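Local coordinates for adenylate cyclase-like protein (Chlamydia trachomatis, PDB 3GQS), which is of unknown function, this piece being its FHA domain, a fold that in relatives usually recognises phosphothreonine peptides, within a longer, predicted membrane protein, at residues 3-7 against 18-22; 70-76 against 87-92. One frame throughout, in Å; residues are numbered along the deposited sequence.

Interaction 1 of 2, residues 3-7 against 18-22; sequences SRFLL and EFHLD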
loop_
_atom_site.group_PDB
_atom_site.type_symbol
_atom_site.label_atom_id
_atom_site.label_comp_id
_atom_site.label_asym_id
_atom_site.label_seq_id
_atom_site.Cartn_x
_atom_site.Cartn_y
_atom_site.Cartn_z
ATOM N N SER A 3 -3.999 -1.467 18.290
ATOM C CA SER A 3 -4.897 -1.948 17.170
ATOM C C SER A 3 -4.118 -2.596 15.994
ATOM O O SER A 3 -2.955 -2.316 15.774
ATOM C CB SER A 3 -5.804 -0.816 16.680
ATOM O OG SER A 3 -5.157 0.023 15.734
ATOM N N ARG A 4 -4.817 -3.427 15.233
ATOM C CA ARG A 4 -4.223 -4.377 14.265
ATOM C C ARG A 4 -4.584 -4.065 12.803
ATOM O O ARG A 4 -5.734 -4.206 12.403
ATOM C CB ARG A 4 -4.736 -5.766 14.640
ATOM C CG ARG A 4 -4.110 -6.901 13.951
ATOM C CD ARG A 4 -4.865 -8.190 14.217
ATOM N NE ARG A 4 -4.263 -9.297 13.479
ATOM C CZ ARG A 4 -3.142 -9.926 13.826
ATOM N NH1 ARG A 4 -2.710 -10.919 13.074
ATOM N NH2 ARG A 4 -2.471 -9.598 14.947
ATOM N N PHE A 5 -3.602 -3.646 12.012
ATOM C CA PHE A 5 -3.833 -3.306 10.592
ATOM C C PHE A 5 -3.474 -4.461 9.674
ATOM O O PHE A 5 -2.486 -5.133 9.889
ATOM C CB PHE A 5 -2.988 -2.121 10.116
ATOM C CG PHE A 5 -3.338 -0.802 10.760
ATOM C CD1 PHE A 5 -4.343 0.009 10.221
ATOM C CD2 PHE A 5 -2.622 -0.341 11.885
ATOM C CE1 PHE A 5 -4.667 1.260 10.817
ATOM C CE2 PHE A 5 -2.921 0.880 12.464
ATOM C CZ PHE A 5 -3.950 1.690 11.932
ATOM N N LEU A 6 -4.243 -4.601 8.605
ATOM C CA LEU A 6 -3.955 -5.593 7.566
ATOM C C LEU A 6 -4.117 -4.947 6.207
ATOM O O LEU A 6 -4.989 -4.129 6.009
ATOM C CB LEU A 6 -4.854 -6.853 7.705
ATOM C CG LEU A 6 -4.561 -7.752 8.915
ATOM C CD1 LEU A 6 -5.635 -7.561 10.042
ATOM C CD2 LEU A 6 -4.426 -9.219 8.480
ATOM N N LEU A 7 -3.271 -5.317 5.268
ATOM C CA LEU A 7 -3.393 -4.805 3.947
ATOM C C LEU A 7 -4.150 -5.895 3.168
ATOM O O LEU A 7 -3.709 -7.033 3.120
ATOM C CB LEU A 7 -2.009 -4.511 3.325
ATOM C CG LEU A 7 -2.040 -3.915 1.896
ATOM C CD1 LEU A 7 -0.855 -3.083 1.560
ATOM C CD2 LEU A 7 -2.137 -4.982 0.881
ATOM N N GLU A 18 -3.871 -11.097 1.946
ATOM C CA GLU A 18 -3.967 -10.265 3.179
ATOM C C GLU A 18 -2.761 -10.422 4.131
ATOM O O GLU A 18 -2.381 -11.513 4.481
ATOM C CB GLU A 18 -5.275 -10.553 3.878
ATOM C CG GLU A 18 -5.667 -9.612 5.028
ATOM C CD GLU A 18 -7.140 -9.806 5.426
ATOM O OE1 GLU A 18 -7.779 -10.724 4.833
ATOM O OE2 GLU A 18 -7.652 -9.070 6.315
ATOM N N PHE A 19 -2.198 -9.281 4.526
ATOM C CA PHE A 19 -0.912 -9.224 5.262
ATOM C C PHE A 19 -0.983 -8.268 6.463
ATOM O O PHE A 19 -1.338 -7.113 6.333
ATOM C CB PHE A 19 0.221 -8.798 4.324
ATOM C CG PHE A 19 1.621 -9.219 4.792
ATOM C CD1 PHE A 19 1.887 -10.526 5.162
ATOM C CD2 PHE A 19 2.660 -8.299 4.815
ATOM C CE1 PHE A 19 3.151 -10.916 5.562
ATOM C CE2 PHE A 19 3.928 -8.673 5.213
ATOM C CZ PHE A 19 4.177 -9.986 5.593
ATOM N N HIS A 20 -0.646 -8.783 7.639
ATOM C CA HIS A 20 -0.592 -7.984 8.876
ATOM C C HIS A 20 0.573 -7.035 8.767
ATOM O O HIS A 20 1.667 -7.441 8.494
ATOM C CB HIS A 20 -0.416 -8.899 10.067
ATOM C CG HIS A 20 -0.237 -8.205 11.371
ATOM N ND1 HIS A 20 0.509 -8.757 12.394
ATOM C CD2 HIS A 20 -0.743 -7.048 11.861
ATOM C CE1 HIS A 20 0.472 -7.959 13.449
ATOM N NE2 HIS A 20 -0.286 -6.919 13.158
ATOM N N LEU A 21 0.279 -5.763 8.885
ATOM C CA LEU A 21 1.282 -4.714 8.792
ATOM C C LEU A 21 1.544 -4.253 10.249
ATOM O O LEU A 21 0.662 -3.725 10.934
ATOM C CB LEU A 21 0.789 -3.554 7.913
ATOM C CG LEU A 21 0.480 -3.866 6.431
ATOM C CD1 LEU A 21 0.071 -2.593 5.700
ATOM C CD2 LEU A 21 1.614 -4.528 5.737
ATOM N N ASP A 22 2.754 -4.486 10.692
ATOM C CA ASP A 22 3.134 -4.347 12.159
ATOM C C ASP A 22 3.276 -2.899 12.529
ATOM O O ASP A 22 3.704 -2.077 11.705
ATOM C CB ASP A 22 4.446 -5.075 12.446
ATOM C CG ASP A 22 4.301 -6.599 12.477
ATOM O OD1 ASP A 22 3.215 -7.084 12.820
ATOM O OD2 ASP A 22 5.277 -7.350 12.204
HETATM O O HOH W 1 -0.703 -3.523 13.351
#
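The first beta hairpin of the FHA sandwich is closed here, strand 4-7 running antiparallel to strand 18-21, and on its outer face the guanidinium of Arg-4 lies flat over the imidazole of His-20. The centres of the two groups are 4.0 Å apart. Their planes differ by 21°, and NH2 of Arg-4 sits above CE1 of His-20, toward the rim. Arg-4 gets there on an extended chain whose CG stands anti to the backbone N (chi1 -170°), crossing the His-20 side chain at about a right angle. Edge-on to the same ring, in its plane, comes Phe-5 O, 3.3 Å from His-20 CD2. That oxygen takes its hydrogen bond from Leu-21 N, at 3.0 Å. A water accepts from Phe-5 N and donates to Leu-21 O at 2.8 Å, with a long, weak link to His-20 NE2. Farther along, Leu-6 CD2 rests on Glu-18 CG at 3.7 Å, and the carboxylate oxygen OE2 lies alongside the same leucine.

Leu-7 and Phe-19 form a hydrogen-bonded pair: Leu-7 N gives to Phe-19 O at 2.8 Å and Phe-19 N returns to Leu-7 O. Behind the strands, Leu-7 CB meets Leu-21 CD1 at 3.7 Å, and both leucines reach Ile-52 of the facing sheet. An outer face mixing the Arg-4/His-20 stack with Leu-6, backed by leucines turned into the core, fits a hairpin that ends one sheet of a beta sandwich.

Interaction 2 of 2, residues 70-76 against 87-92; sequences GVIVEGR and NQVVAL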
loop_
_atom_site.group_PDB
_atom_site.type_symbol
_atom_site.label_atom_id
_atom_site.label_comp_id
_atom_site.label_asym_id
_atom_site.label_seq_id
_atom_site.Cartn_x
_atom_site.Cartn_y
_atom_site.Cartn_z
ATOM N N GLY A 70 1.853 6.343 -10.319
ATOM C CA GLY A 70 1.424 7.147 -9.179
ATOM C C GLY A 70 0.707 6.314 -8.148
ATOM O O GLY A 70 0.494 5.119 -8.311
ATOM N N VAL A 71 0.344 6.964 -7.060
ATOM C CA VAL A 71 -0.381 6.329 -5.962
ATOM C C VAL A 71 -1.667 7.116 -5.771
ATOM O O VAL A 71 -1.622 8.316 -5.496
ATOM C CB VAL A 71 0.441 6.308 -4.669
ATOM C CG1 VAL A 71 -0.445 5.850 -3.504
ATOM C CG2 VAL A 71 1.659 5.397 -4.814
ATOM N N ILE A 72 -2.795 6.444 -5.990
ATOM C CA ILE A 72 -4.131 7.067 -5.957
ATOM C C ILE A 72 -4.846 6.599 -4.713
ATOM O O ILE A 72 -4.989 5.394 -4.496
ATOM C CB ILE A 72 -5.038 6.667 -7.160
ATOM C CG1 ILE A 72 -4.465 7.179 -8.479
ATOM C CG2 ILE A 72 -6.482 7.219 -6.984
ATOM C CD1 ILE A 72 -5.534 7.417 -9.531
ATOM N N VAL A 73 -5.269 7.555 -3.882
ATOM C CA VAL A 73 -6.095 7.230 -2.712
ATOM C C VAL A 73 -7.484 7.852 -2.949
ATOM O O VAL A 73 -7.628 9.053 -3.232
ATOM C CB VAL A 73 -5.450 7.667 -1.337
ATOM C CG1 VAL A 73 -6.289 7.143 -0.151
ATOM C CG2 VAL A 73 -4.029 7.137 -1.213
ATOM N N GLU A 74 -8.499 7.004 -2.882
ATOM C CA GLU A 74 -9.904 7.438 -3.009
ATOM C C GLU A 74 -10.033 8.485 -4.094
ATOM O O GLU A 74 -10.512 9.614 -3.854
ATOM C CB GLU A 74 -10.377 8.027 -1.684
ATOM C CG GLU A 74 -10.348 7.071 -0.507
ATOM C CD GLU A 74 -11.704 6.481 -0.189
ATOM O OE1 GLU A 74 -12.637 7.268 -0.049
ATOM O OE2 GLU A 74 -11.834 5.243 -0.077
ATOM N N GLY A 75 -9.544 8.145 -5.276
ATOM C CA GLY A 75 -9.658 9.059 -6.424
ATOM C C GLY A 75 -8.675 10.210 -6.556
ATOM O O GLY A 75 -8.788 10.977 -7.503
ATOM N N ARG A 76 -7.718 10.362 -5.645
ATOM C CA ARG A 76 -6.741 11.470 -5.771
ATOM C C ARG A 76 -5.285 10.992 -5.769
ATOM O O ARG A 76 -4.894 10.190 -4.941
ATOM C CB ARG A 76 -6.980 12.558 -4.712
ATOM C CG ARG A 76 -6.218 12.396 -3.421
ATOM C CD ARG A 76 -6.860 13.127 -2.233
ATOM N NE ARG A 76 -6.553 12.356 -1.014
ATOM C CZ ARG A 76 -7.351 11.444 -0.444
ATOM N NH1 ARG A 76 -6.929 10.798 0.637
ATOM N NH2 ARG A 76 -8.573 11.180 -0.919
ATOM N N ASN A 87 -9.933 1.607 5.755
ATOM C CA ASN A 87 -11.086 1.504 4.834
ATOM C C ASN A 87 -10.999 2.387 3.584
ATOM O O ASN A 87 -11.977 2.536 2.878
ATOM C CB ASN A 87 -12.432 1.770 5.562
ATOM C CG ASN A 87 -12.587 0.990 6.864
ATOM O OD1 ASN A 87 -13.336 1.409 7.744
ATOM N ND2 ASN A 87 -11.901 -0.122 6.993
ATOM N N GLN A 88 -9.827 2.955 3.310
ATOM C CA GLN A 88 -9.622 3.823 2.137
ATOM C C GLN A 88 -8.997 3.049 0.951
ATOM O O GLN A 88 -7.899 2.573 1.059
ATOM C CB GLN A 88 -8.678 4.990 2.498
ATOM C CG GLN A 88 -9.291 6.161 3.261
ATOM C CD GLN A 88 -8.318 7.344 3.370
ATOM O OE1 GLN A 88 -7.183 7.198 3.836
ATOM N NE2 GLN A 88 -8.757 8.519 2.929
ATOM N N VAL A 89 -9.696 2.940 -0.179
ATOM C CA VAL A 89 -9.131 2.283 -1.376
ATOM C C VAL A 89 -7.888 3.039 -1.929
ATOM O O VAL A 89 -7.926 4.228 -2.189
ATOM C CB VAL A 89 -10.162 2.086 -2.518
ATOM C CG1 VAL A 89 -9.529 1.331 -3.687
ATOM C CG2 VAL A 89 -11.436 1.334 -2.010
ATOM N N VAL A 90 -6.789 2.308 -2.046
ATOM C CA VAL A 90 -5.576 2.732 -2.741
ATOM C C VAL A 90 -5.431 1.980 -4.081
ATOM O O VAL A 90 -5.465 0.754 -4.114
ATOM C CB VAL A 90 -4.287 2.457 -1.918
ATOM C CG1 VAL A 90 -3.085 2.983 -2.681
ATOM C CG2 VAL A 90 -4.367 3.118 -0.502
ATOM N N ALA A 91 -5.247 2.742 -5.154
ATOM C CA ALA A 91 -4.982 2.219 -6.498
ATOM C C ALA A 91 -3.470 2.374 -6.870
ATOM O O ALA A 91 -2.921 3.472 -6.846
ATOM C CB ALA A 91 -5.843 2.963 -7.517
ATOM N N LEU A 92 -2.861 1.243 -7.216
ATOM C CA LEU A 92 -1.494 1.176 -7.772
ATOM C C LEU A 92 -1.584 0.468 -9.109
ATOM O O LEU A 92 -1.751 -0.728 -9.140
ATOM C CB LEU A 92 -0.550 0.381 -6.865
ATOM C CG LEU A 92 -0.414 0.832 -5.402
ATOM C CD1 LEU A 92 0.721 0.030 -4.733
ATOM C CD2 LEU A 92 -0.212 2.328 -5.352
HETATM O O HOH W 2 -1.968 4.457 -9.338
#
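Glu-74 lays its CG over the CB and CG of Gln-88, the two side chains crossing at about a right angle, and then folds back toward the opposing backbone. A bend at chi2 (-100°) brings its carboxylate to Val-89 N, which donates to OE2 at 3.1 Å through the anti lone pair; the bond is noticeably bent, 143° at the hydrogen. Glu-74 N in turn gives a much straighter bond to Val-89 O, 2.9 Å away. Glu-74 and Gly-75 form the corner of a type I' turn, and both have positive phi. Gln-88 turns its OE1 to Ser-85 N, while its NE2 lies at the edge of the Arg-76 guanidinium, the two donors merely neighbours and not bonded.

Next along the ladder, Ile-72 and Ala-91 are a hydrogen-bonded pair, with Ala-91 N to Ile-72 O at 2.7 Å and their CB atoms touching. On the face turned to the second sheet, Val-71 CG2 meets Leu-92 CD2 at 3.6 Å, the two side chains lying side by side, and Val-73 CG2 reaches Val-90 CG2 at 4.1 Å. Val-71 and Val-90 also pack on Ile-62 of that sheet. Beyond the last bridge a water lies near both Gly-70 O and Ala-91 O; Gly-70 O also accepts from His-49 NE2. With N-H and carbonyl both tied to Glu-74, Val-89 is fixed by one turn residue through backbone and side chain together.

In the fold
Both contacts belong to the same antiparallel sheet of the FHA sandwich, and strand 95-102 stands between them: it pairs with strand 4-9 on one side and with strand 90-92 on the other. Their centres are about 17 Å apart and their nearest atoms about 7 Å, so they do not touch. Phe-97 bridges them, meeting Leu-7 of interaction 1 as well as Val-90 and Leu-92 of interaction 2. Strand 50-54 of the opposite sheet serves both, through Ile-52 and Ile-54 for the first and Ala-50 for the second. Gly-70, bonded to His-49, lies where FHA domains generally carry phosphopeptide-binding loops, so interaction 2 is probably the nearer to such a site; no ligand is present.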